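Local coordinates for protein translation initiation factor 4E (Ascaris suum, PDB 3M94) that binds the trimethylguanosine cap of messenger RNA as a translation initiation factor, and probably helps recruit the ribosome to capped transcripts, at residues H3-H8 with A102-Q107; N43-A48 with S55-F60; P66-E71 with S130-D135. All coordinates share one frame; numbering follows the deposited sequence.

Contact 1 of 3, residues H3-H8 with A102-Q107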
loop_
_atom_site.group_PDB
_atom_site.type_symbol
_atom_site.label_atom_id
_atom_site.label_comp_id
_atom_site.label_asym_id
_atom_site.label_seq_id
_atom_site.Cartn_x
_atom_site.Cartn_y
_atom_site.Cartn_z
ATOM N N HIS A 3 -21.322 -6.829 0.046
ATOM C CA HIS A 3 -20.655 -7.033 -1.240
ATOM C C HIS A 3 -19.298 -7.719 -1.060
ATOM O O HIS A 3 -18.399 -7.160 -0.434
ATOM C CB HIS A 3 -20.550 -5.696 -1.969
ATOM C CG HIS A 3 -21.885 -5.074 -2.226
ATOM N ND1 HIS A 3 -22.429 -4.108 -1.409
ATOM C CD2 HIS A 3 -22.819 -5.334 -3.176
ATOM C CE1 HIS A 3 -23.620 -3.764 -1.866
ATOM N NE2 HIS A 3 -23.884 -4.500 -2.934
ATOM N N PRO A 4 -19.161 -8.946 -1.590
ATOM C CA PRO A 4 -17.958 -9.719 -1.327
ATOM C C PRO A 4 -16.780 -9.162 -2.148
ATOM O O PRO A 4 -16.964 -8.736 -3.309
ATOM C CB PRO A 4 -18.335 -11.134 -1.772
ATOM C CG PRO A 4 -19.318 -10.902 -2.925
ATOM C CD PRO A 4 -20.093 -9.642 -2.515
ATOM N N LEU A 5 -15.612 -9.120 -1.520
ATOM C CA LEU A 5 -14.369 -8.742 -2.192
ATOM C C LEU A 5 -13.789 -9.989 -2.823
ATOM O O LEU A 5 -14.122 -11.110 -2.411
ATOM C CB LEU A 5 -13.366 -8.142 -1.201
ATOM C CG LEU A 5 -13.777 -6.845 -0.490
ATOM C CD1 LEU A 5 -12.743 -6.465 0.580
ATOM C CD2 LEU A 5 -13.980 -5.704 -1.494
ATOM N N GLN A 6 -12.942 -9.813 -3.830
ATOM C CA GLN A 6 -12.341 -10.952 -4.503
ATOM C C GLN A 6 -11.525 -11.811 -3.539
ATOM O O GLN A 6 -11.511 -13.031 -3.660
ATOM C CB GLN A 6 -11.484 -10.494 -5.683
ATOM C CG GLN A 6 -10.883 -11.639 -6.481
ATOM C CD GLN A 6 -10.182 -11.163 -7.723
ATOM O OE1 GLN A 6 -10.724 -10.379 -8.501
ATOM N NE2 GLN A 6 -8.975 -11.649 -7.930
ATOM N N CYS A 7 -10.833 -11.182 -2.589
ATOM C CA CYS A 7 -10.141 -11.954 -1.568
ATOM C C CYS A 7 -10.193 -11.307 -0.188
ATOM O O CYS A 7 -10.743 -10.226 -0.020
ATOM C CB CYS A 7 -8.704 -12.252 -1.991
ATOM S SG CYS A 7 -7.696 -10.773 -2.179
ATOM N N HIS A 8 -9.648 -12.006 0.796
ATOM C CA HIS A 8 -9.569 -11.513 2.163
ATOM C C HIS A 8 -8.335 -10.622 2.280
ATOM O O HIS A 8 -7.264 -10.950 1.751
ATOM C CB HIS A 8 -9.404 -12.675 3.133
ATOM C CG HIS A 8 -10.623 -13.518 3.305
ATOM N ND1 HIS A 8 -11.196 -14.224 2.268
ATOM C CD2 HIS A 8 -11.362 -13.796 4.405
ATOM C CE1 HIS A 8 -12.238 -14.898 2.722
ATOM N NE2 HIS A 8 -12.368 -14.645 4.012
ATOM N N ALA A 102 -8.233 1.041 -4.650
ATOM C CA ALA A 102 -7.709 0.479 -5.905
ATOM C C ALA A 102 -7.354 -0.991 -5.709
ATOM O O ALA A 102 -7.717 -1.804 -6.529
ATOM C CB ALA A 102 -6.512 1.276 -6.420
ATOM N N ILE A 103 -6.709 -1.340 -4.596
ATOM C CA ILE A 103 -6.389 -2.746 -4.364
ATOM C C ILE A 103 -7.564 -3.671 -4.026
ATOM O O ILE A 103 -7.709 -4.701 -4.679
ATOM C CB ILE A 103 -5.157 -2.996 -3.440
ATOM C CG1 ILE A 103 -5.473 -2.768 -1.962
ATOM C CG2 ILE A 103 -3.930 -2.196 -3.949
ATOM C CD1 ILE A 103 -4.234 -2.974 -1.020
ATOM N N ILE A 104 -8.390 -3.325 -3.027
ATOM C CA ILE A 104 -9.532 -4.175 -2.688
ATOM C C ILE A 104 -10.564 -4.277 -3.829
ATOM O O ILE A 104 -11.257 -5.278 -3.960
ATOM C CB ILE A 104 -10.206 -3.758 -1.372
ATOM C CG1 ILE A 104 -11.007 -2.449 -1.535
ATOM C CG2 ILE A 104 -9.142 -3.673 -0.223
ATOM C CD1 ILE A 104 -11.774 -2.075 -0.266
ATOM N N GLY A 105 -10.654 -3.224 -4.639
ATOM C CA GLY A 105 -11.583 -3.173 -5.753
ATOM C C GLY A 105 -10.980 -3.794 -6.998
ATOM O O GLY A 105 -11.585 -3.755 -8.047
ATOM N N GLU A 106 -9.790 -4.379 -6.857
ATOM C CA GLU A 106 -9.109 -5.134 -7.922
ATOM C C GLU A 106 -8.957 -4.310 -9.207
ATOM O O GLU A 106 -9.373 -4.720 -10.273
ATOM C CB GLU A 106 -9.806 -6.488 -8.177
ATOM C CG GLU A 106 -9.889 -7.357 -6.921
ATOM C CD GLU A 106 -8.577 -8.052 -6.608
ATOM O OE1 GLU A 106 -7.739 -8.124 -7.537
ATOM O OE2 GLU A 106 -8.390 -8.535 -5.447
ATOM N N GLN A 107 -8.346 -3.137 -9.066
ATOM C CA GLN A 107 -8.255 -2.175 -10.154
ATOM C C GLN A 107 -6.980 -2.354 -10.948
ATOM O O GLN A 107 -6.718 -1.585 -11.858
ATOM C CB GLN A 107 -8.314 -0.750 -9.585
ATOM C CG GLN A 107 -9.673 -0.379 -9.040
ATOM C CD GLN A 107 -10.715 -0.327 -10.123
ATOM O OE1 GLN A 107 -10.637 0.498 -11.030
ATOM N NE2 GLN A 107 -11.685 -1.222 -10.053
HETATM O O HOH W 1 -13.052 -7.106 -5.009
HETATM O O HOH W 2 -10.085 -7.937 -3.333
#
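Ile104 O, at the end of helix 88-104, accepts hydrogen bonds from two waters that link it to segment 3-8. One water gives a bond of 2.8 Å to Ile104 O. It takes its own hydrogen bond from Gln6 N. The second water donates to Ile104 O and also to Glu106 OE2, the latter at 2.8 Å. Its bond from Cys7 N is long and weak. No direct hydrogen bond joins the two segments, so these waters carry the polar link. Leu5 comes to the same carbonyl with one methyl, CD2 lying 3.7 Å from Ile104 O. Its other methyl meets the Ile104 side chain, with Leu5 CD1 4.2 Å from Ile104 CB.

Gln6 and Glu106 form the second half of the contact. The amide of Gln6 is stacked on the carboxylate of Glu106, their planes only 14° apart, while the two side chains cross at about a right angle. The closest pair is Gln6 OE1 to Glu106 CG at 3.5 Å. Gln6 points its CG opposite the backbone N (chi1 -177°) and runs on extended, whereas Glu106 bends at chi2 (-78°), which folds its carboxylate back beside Gln6. Gln6 OE1 is itself hydrogen-bonded to the backbone of a bound peptide. Glu106 has positive phi and is the C' residue of a Schellman motif. Gln107 N bonds to Ala102 O and Glu106 N to Ile103 O, which ends the helix.

An aromatic side chain of the peptide hydrogen-bonds to Pro4 O, and its backbone bonds to that of Gly105. This is consistent with the dorsal surface where eIF4E proteins receive eIF4G and its competitors. Ile104 packs on Trp9 of strand 4-14, Leu59 of strand 56-61 and Phe38 of helix 35-42.

Contact 2 of 3, residues N43-A48 with S55-F60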
loop_
_atom_site.group_PDB
_atom_site.type_symbol
_atom_site.label_atom_id
_atom_site.label_comp_id
_atom_site.label_asym_id
_atom_site.label_seq_id
_atom_site.Cartn_x
_atom_site.Cartn_y
_atom_site.Cartn_z
ATOM N N ASN A 43 -13.586 3.680 8.762
ATOM C CA ASN A 43 -14.290 4.793 9.383
ATOM C C ASN A 43 -14.011 5.023 10.872
ATOM O O ASN A 43 -14.269 6.108 11.389
ATOM C CB ASN A 43 -15.793 4.612 9.205
ATOM C CG ASN A 43 -16.245 4.911 7.793
ATOM O OD1 ASN A 43 -15.508 5.509 7.012
ATOM N ND2 ASN A 43 -17.455 4.486 7.456
ATOM N N HIS A 44 -13.542 3.985 11.566
ATOM C CA HIS A 44 -13.364 4.070 13.007
ATOM C C HIS A 44 -11.907 4.079 13.459
ATOM O O HIS A 44 -11.632 4.345 14.634
ATOM C CB HIS A 44 -14.158 2.950 13.676
ATOM C CG HIS A 44 -15.632 3.102 13.492
ATOM N ND1 HIS A 44 -16.334 2.434 12.508
ATOM C CD2 HIS A 44 -16.530 3.897 14.123
ATOM C CE1 HIS A 44 -17.606 2.795 12.561
ATOM N NE2 HIS A 44 -17.752 3.675 13.535
ATOM N N ILE A 45 -10.983 3.761 12.542
ATOM C CA ILE A 45 -9.547 3.787 12.861
ATOM C C ILE A 45 -8.955 5.162 12.538
ATOM O O ILE A 45 -9.469 5.894 11.692
ATOM C CB ILE A 45 -8.707 2.673 12.152
ATOM C CG1 ILE A 45 -8.610 2.969 10.642
ATOM C CG2 ILE A 45 -9.281 1.281 12.433
ATOM C CD1 ILE A 45 -7.944 1.883 9.819
ATOM N N GLN A 46 -7.847 5.483 13.188
ATOM C CA GLN A 46 -7.229 6.801 13.058
ATOM C C GLN A 46 -6.689 7.051 11.648
ATOM O O GLN A 46 -6.123 6.158 11.024
ATOM C CB GLN A 46 -6.100 6.919 14.077
ATOM C CG GLN A 46 -5.554 8.310 14.273
ATOM C CD GLN A 46 -4.519 8.376 15.389
ATOM O OE1 GLN A 46 -4.095 7.345 15.934
ATOM N NE2 GLN A 46 -4.104 9.596 15.731
ATOM N N ALA A 47 -6.856 8.282 11.165
ATOM C CA ALA A 47 -6.335 8.689 9.858
ATOM C C ALA A 47 -4.813 8.529 9.870
ATOM O O ALA A 47 -4.167 8.697 10.925
ATOM C CB ALA A 47 -6.734 10.132 9.559
ATOM N N ALA A 48 -4.249 8.170 8.715
ATOM C CA ALA A 48 -2.803 8.000 8.600
ATOM C C ALA A 48 -2.084 9.264 9.079
ATOM O O ALA A 48 -1.133 9.184 9.866
ATOM C CB ALA A 48 -2.411 7.668 7.156
ATOM N N SER A 55 5.093 5.297 13.124
ATOM C CA SER A 55 3.984 4.349 12.968
ATOM C C SER A 55 3.697 4.035 11.504
ATOM O O SER A 55 3.966 4.872 10.636
ATOM C CB SER A 55 2.711 4.884 13.621
ATOM O OG SER A 55 2.882 4.956 15.011
ATOM N N ASP A 56 3.143 2.841 11.255
ATOM C CA ASP A 56 2.729 2.388 9.905
ATOM C C ASP A 56 1.350 1.736 9.912
ATOM O O ASP A 56 0.925 1.183 10.925
ATOM C CB ASP A 56 3.642 1.285 9.365
ATOM C CG ASP A 56 5.111 1.545 9.578
ATOM O OD1 ASP A 56 5.600 2.673 9.355
ATOM O OD2 ASP A 56 5.782 0.567 9.932
ATOM N N TYR A 57 0.687 1.763 8.755
ATOM C CA TYR A 57 -0.425 0.857 8.465
ATOM C C TYR A 57 0.001 -0.045 7.318
ATOM O O TYR A 57 0.776 0.383 6.455
ATOM C CB TYR A 57 -1.676 1.619 8.039
ATOM C CG TYR A 57 -2.523 2.251 9.134
ATOM C CD1 TYR A 57 -2.970 3.566 9.013
ATOM C CD2 TYR A 57 -2.932 1.526 10.240
ATOM C CE1 TYR A 57 -3.785 4.155 9.988
ATOM C CE2 TYR A 57 -3.749 2.095 11.221
ATOM C CZ TYR A 57 -4.158 3.412 11.087
ATOM O OH TYR A 57 -4.968 3.970 12.042
ATOM N N TYR A 58 -0.502 -1.282 7.311
ATOM C CA TYR A 58 -0.293 -2.218 6.202
ATOM C C TYR A 58 -1.643 -2.821 5.839
ATOM O O TYR A 58 -2.430 -3.150 6.718
ATOM C CB TYR A 58 0.663 -3.362 6.572
ATOM C CG TYR A 58 1.995 -2.935 7.174
ATOM C CD1 TYR A 58 3.154 -2.901 6.404
ATOM C CD2 TYR A 58 2.099 -2.605 8.524
ATOM C CE1 TYR A 58 4.388 -2.519 6.952
ATOM C CE2 TYR A 58 3.325 -2.216 9.081
ATOM C CZ TYR A 58 4.458 -2.178 8.290
ATOM O OH TYR A 58 5.649 -1.802 8.844
ATOM N N LEU A 59 -1.903 -2.954 4.539
ATOM C CA LEU A 59 -3.055 -3.712 4.089
ATOM C C LEU A 59 -2.571 -4.791 3.143
ATOM O O LEU A 59 -2.196 -4.488 2.001
ATOM C CB LEU A 59 -4.117 -2.844 3.403
ATOM C CG LEU A 59 -5.446 -3.638 3.300
ATOM C CD1 LEU A 59 -6.257 -3.559 4.618
ATOM C CD2 LEU A 59 -6.296 -3.191 2.123
ATOM N N PHE A 60 -2.566 -6.041 3.623
ATOM C CA PHE A 60 -2.028 -7.152 2.848
ATOM C C PHE A 60 -3.046 -8.263 2.689
ATOM O O PHE A 60 -3.939 -8.439 3.547
ATOM C CB PHE A 60 -0.742 -7.697 3.480
ATOM C CG PHE A 60 0.507 -6.895 3.110
ATOM C CD1 PHE A 60 0.625 -5.549 3.479
ATOM C CD2 PHE A 60 1.533 -7.476 2.368
ATOM C CE1 PHE A 60 1.729 -4.803 3.119
ATOM C CE2 PHE A 60 2.659 -6.736 2.023
ATOM C CZ PHE A 60 2.750 -5.396 2.390
#
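Tyr57 sets its ring beside its own backbone N, opposite the carbonyl carbon (chi1 -80°), and this sends the phenol across to the loop 43-48. Ile45 holds CG1 between its backbone N and carbonyl carbon (chi1 70°), which brings CG1 and CD1 alongside the tyrosine. The two side chains run antiparallel alongside one another. CD1 of Ile45 lies 4.3 Å from CZ of Tyr57, and its approach to the ring is oblique.

The phenol donates a hydrogen bond of 2.7 Å from Tyr57 OH to Gln46 O. The hydroxyl meets the C=O at an angle of 127° and is tilted slightly from the carbonyl plane. The same carbonyl lies at the edge of the ring, with Gln46 O 3.2 Å from Tyr57 CE1. Ala48 meets this edge too, its CA being 4.2 Å from Tyr57 CE1. Gln46 adds its CB, 3.8 Å from Tyr57 OH. The backbone Gln46 N is near the hydroxyl but poorly angled, and makes no bond with it.

The loop 43-48 follows helix 35-42, and the chain soon returns as strand 56-61. Residues alternate along this strand. Tyr57 and Leu59 point to one side of the sheet, where Leu59 packs on Leu100 of helix 88-104. Asp56 and Tyr58 point to the other side. There Asp56 makes a salt bridge to Arg123 and a hydrogen bond to Asn121, both of the cap pocket, so it is a second-shell residue.

The link between loop and strand is neutral. One strong phenol bond goes to a main-chain oxygen rather than to a side chain, and van der Waals contacts supply the rest. A bond to a main-chain oxygen probably helps to hold the course of the loop backbone; the Gln46 side-chain amide takes no part in it.

Contact 3 of 3, residues P66-E71 with S130-D135. With M7M (N,N,7-trimethylguanosine 5'-(trihydrogen diphosphate)), chain C.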
loop_
_atom_site.group_PDB
_atom_site.type_symbol
_atom_site.label_atom_id
_atom_site.label_comp_id
_atom_site.label_asym_id
_atom_site.label_seq_id
_atom_site.Cartn_x
_atom_site.Cartn_y
_atom_site.Cartn_z
ATOM N N PRO A 66 3.266 -8.780 6.428
ATOM C CA PRO A 66 3.822 -7.601 5.766
ATOM C C PRO A 66 5.310 -7.375 6.070
ATOM O O PRO A 66 5.691 -6.302 6.563
ATOM C CB PRO A 66 2.938 -6.450 6.280
ATOM C CG PRO A 66 2.327 -6.939 7.528
ATOM C CD PRO A 66 2.313 -8.435 7.500
ATOM N N MET A 67 6.129 -8.390 5.766
ATOM C CA MET A 67 7.573 -8.344 5.951
ATOM C C MET A 67 8.316 -8.766 4.689
ATOM O O MET A 67 7.826 -9.600 3.923
ATOM C CB MET A 67 7.995 -9.272 7.085
ATOM C CG MET A 67 7.345 -8.968 8.417
ATOM S SD MET A 67 7.717 -10.230 9.638
ATOM C CE MET A 67 9.483 -9.994 9.885
ATOM N N TRP A 68 9.506 -8.199 4.494
ATOM C CA TRP A 68 10.394 -8.586 3.392
ATOM C C TRP A 68 10.633 -10.098 3.338
ATOM O O TRP A 68 10.704 -10.676 2.262
ATOM C CB TRP A 68 11.751 -7.888 3.525
ATOM C CG TRP A 68 11.691 -6.403 3.751
ATOM C CD1 TRP A 68 10.852 -5.497 3.142
ATOM C CD2 TRP A 68 12.536 -5.643 4.626
ATOM N NE1 TRP A 68 11.116 -4.226 3.604
ATOM C CE2 TRP A 68 12.147 -4.284 4.507
ATOM C CE3 TRP A 68 13.588 -5.979 5.501
ATOM C CZ2 TRP A 68 12.770 -3.258 5.239
ATOM C CZ3 TRP A 68 14.206 -4.958 6.226
ATOM C CH2 TRP A 68 13.789 -3.613 6.090
ATOM N N GLU A 69 10.741 -10.720 4.512
ATOM C CA GLU A 69 11.152 -12.122 4.659
ATOM C C GLU A 69 10.093 -13.141 4.233
ATOM O O GLU A 69 10.429 -14.247 3.799
ATOM C CB GLU A 69 11.566 -12.395 6.102
ATOM C CG GLU A 69 12.950 -11.834 6.486
ATOM C CD GLU A 69 12.966 -10.314 6.729
ATOM O OE1 GLU A 69 11.883 -9.684 6.849
ATOM O OE2 GLU A 69 14.083 -9.754 6.818
ATOM N N ASP A 70 8.822 -12.768 4.373
ATOM C CA ASP A 70 7.704 -13.599 3.945
ATOM C C ASP A 70 7.948 -14.104 2.519
ATOM O O ASP A 70 8.464 -13.366 1.680
ATOM C CB ASP A 70 6.418 -12.779 4.047
ATOM C CG ASP A 70 5.178 -13.600 3.810
ATOM O OD1 ASP A 70 4.506 -13.970 4.801
ATOM O OD2 ASP A 70 4.875 -13.872 2.628
ATOM N N GLU A 71 7.610 -15.369 2.263
ATOM C CA GLU A 71 7.873 -16.016 0.967
ATOM C C GLU A 71 7.217 -15.278 -0.209
ATOM O O GLU A 71 7.711 -15.325 -1.342
ATOM C CB GLU A 71 7.450 -17.494 0.987
ATOM C CG GLU A 71 5.910 -17.737 1.005
ATOM C CD GLU A 71 5.517 -19.220 1.057
ATOM O OE1 GLU A 71 6.406 -20.092 0.948
ATOM O OE2 GLU A 71 4.311 -19.515 1.206
ATOM N N SER A 130 3.533 3.034 -0.241
ATOM C CA SER A 130 4.146 2.042 -1.122
ATOM C C SER A 130 3.175 0.929 -1.518
ATOM O O SER A 130 2.268 0.590 -0.756
ATOM C CB SER A 130 5.342 1.394 -0.443
ATOM O OG SER A 130 6.392 2.317 -0.323
ATOM N N LEU A 131 3.402 0.342 -2.688
ATOM C CA LEU A 131 2.620 -0.825 -3.121
ATOM C C LEU A 131 3.598 -1.965 -3.365
ATOM O O LEU A 131 4.453 -1.859 -4.233
ATOM C CB LEU A 131 1.787 -0.508 -4.374
ATOM C CG LEU A 131 0.920 -1.623 -5.000
ATOM C CD1 LEU A 131 -0.100 -2.184 -4.016
ATOM C CD2 LEU A 131 0.203 -1.109 -6.255
ATOM N N TRP A 132 3.451 -3.042 -2.598
ATOM C CA TRP A 132 4.339 -4.212 -2.664
ATOM C C TRP A 132 3.830 -5.259 -3.659
ATOM O O TRP A 132 2.656 -5.639 -3.613
ATOM C CB TRP A 132 4.467 -4.885 -1.288
ATOM C CG TRP A 132 5.246 -4.120 -0.249
ATOM C CD1 TRP A 132 5.413 -2.768 -0.166
ATOM C CD2 TRP A 132 5.919 -4.676 0.886
ATOM N NE1 TRP A 132 6.168 -2.449 0.930
ATOM C CE2 TRP A 132 6.494 -3.599 1.598
ATOM C CE3 TRP A 132 6.117 -5.978 1.353
ATOM C CZ2 TRP A 132 7.240 -3.783 2.763
ATOM C CZ3 TRP A 132 6.857 -6.165 2.519
ATOM C CH2 TRP A 132 7.409 -5.070 3.210
ATOM N N THR A 133 4.734 -5.720 -4.536
ATOM C CA THR A 133 4.437 -6.765 -5.517
ATOM C C THR A 133 5.354 -7.979 -5.292
ATOM O O THR A 133 6.404 -7.854 -4.656
ATOM C CB THR A 133 4.574 -6.253 -6.970
ATOM O OG1 THR A 133 5.956 -5.985 -7.259
ATOM C CG2 THR A 133 3.768 -4.979 -7.158
ATOM N N ARG A 134 4.969 -9.141 -5.821
ATOM C CA ARG A 134 5.660 -10.381 -5.451
ATOM C C ARG A 134 6.904 -10.729 -6.279
ATOM O O ARG A 134 7.694 -11.558 -5.859
ATOM C CB ARG A 134 4.691 -11.570 -5.320
ATOM C CG ARG A 134 4.014 -12.040 -6.582
ATOM C CD ARG A 134 3.280 -13.380 -6.350
ATOM N NE ARG A 134 2.030 -13.227 -5.597
ATOM C CZ ARG A 134 1.850 -13.588 -4.323
ATOM N NH1 ARG A 134 0.671 -13.401 -3.736
ATOM N NH2 ARG A 134 2.839 -14.142 -3.627
ATOM N N ASP A 135 7.085 -10.090 -7.434
ATOM C CA ASP A 135 8.218 -10.399 -8.306
ATOM C C ASP A 135 8.877 -9.140 -8.881
ATOM O O ASP A 135 8.322 -8.473 -9.757
ATOM C CB ASP A 135 7.805 -11.362 -9.428
ATOM C CG ASP A 135 9.004 -11.883 -10.241
ATOM O OD1 ASP A 135 10.140 -11.359 -10.114
ATOM O OD2 ASP A 135 8.803 -12.830 -11.026
HETATM O OAX M7M C . 13.912 4.293 7.433
HETATM O OAY M7M C . 11.829 5.574 7.095
HETATM P PAZ M7M C . 12.319 4.271 7.623
HETATM O OBA M7M C . 12.010 3.896 9.032
HETATM O OBB M7M C . 10.329 -6.647 7.122
HETATM C CBC M7M C . 9.621 -4.020 6.713
HETATM O OBD M7M C . 11.778 3.094 6.679
HETATM N NBE M7M C . 11.773 -7.124 8.760
HETATM C CBF M7M C . 11.054 -6.263 8.051
HETATM C CBG M7M C . 11.173 -4.948 8.392
HETATM N NBH M7M C . 10.568 -3.938 7.831
HETATM C CBI M7M C . 10.970 -2.854 8.473
HETATM O OBJ M7M C . 9.602 2.550 7.773
HETATM P PBK M7M C . 10.780 1.934 7.158
HETATM O OBL M7M C . 10.665 0.955 6.049
HETATM C CBM M7M C . 12.552 -6.687 9.748
HETATM N NBN M7M C . 12.669 -5.401 10.085
HETATM C CBO M7M C . 11.966 -4.510 9.396
HETATM N NBP M7M C . 11.814 -3.209 9.429
HETATM C CBQ M7M C . 12.479 -2.295 10.355
HETATM O OBR M7M C . 12.082 -0.956 10.129
HETATM C CBS M7M C . 13.071 -0.216 9.434
HETATM C CBT M7M C . 12.509 0.266 8.116
HETATM O OBU M7M C . 11.608 1.317 8.358
HETATM N NBV M7M C . 13.233 -7.612 10.400
HETATM C CBW M7M C . 14.099 -7.231 11.482
HETATM C CBX M7M C . 13.942 -2.367 10.043
HETATM C CBY M7M C . 14.140 -1.215 9.098
HETATM C CBZ M7M C . 13.090 -8.992 10.003
HETATM O OCA M7M C . 14.619 -2.161 11.269
HETATM O OCB M7M C . 15.416 -0.613 9.236
#
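Trp68 and Trp132 make the aromatic part of the contact. The five-membered ring of Trp68 and the six-membered ring of Trp132 are nearly parallel, with planes 19° apart. The lateral offset is large, leaving little ring-on-ring overlap, and their centroids lie 5.3 Å apart. The closest atoms are Trp68 CD1 and Trp132 CH2, at 3.5 Å. Trp132 also meets the loop backbone: Met67 C lies in the plane of its ring, at the edge, 3.7 Å from Trp132 CZ3. His166 meets both indole rings.

One face of Trp68 is taken by the base of the bound trimethylguanosine. The N7 methyl, CBC, sits over this face toward the rim of the ring, 3.4 Å from Trp68 CE2. The same methyl lies near the plane of Trp132, at the edge of that ring. Trp68 turns its ring to the base with CG beside its backbone N (chi1 -50°). Trp22 is also in the pocket. This is the cap site of the eIF4E fold, in which two tryptophans sandwich the methylated guanine and a third lies beside the N7 methyl. Trp132 is placed as that third one.

Hydrogen bonding is to the ligand rather than across the segments. Trp68 N donates to the base oxygen OBB, with a length of 3.2 Å and an N-H...O angle of 155°. Glu69 OE1 is 3.2 Å from the ring nitrogen NBE. Met67 O is held by Asn73.

Van der Waals contacts reach one methyl of the exocyclic nitrogen, CBZ. Met67, bent at chi3, brings its CE 3.7 Å from the ligand methyl CBZ. Glu69 OE2 approaches the same methyl CBZ at 3.4 Å.

The three contacts lie around one curved antiparallel sheet, their centres about 17 to 18 Å apart. Strands 4-14 and 56-61, used by contacts 1 and 2, are neighbours in it, and strand 127-133 of contact 3 lies two places beyond 56-61. Along the chain, contact 2 falls wholly between the segments of contact 1 and closes before contact 3 opens, whereas contacts 1 and 3 interleave. Leu59 meets the end of helix 88-104 through Ile103, which also packs on Leu131. On the other side of the sheet Phe60 meets Trp132 edge-to-face and packs on Pro66. Strand 56-61 thus lies between the peptide-binding side of the protein and its cap pocket.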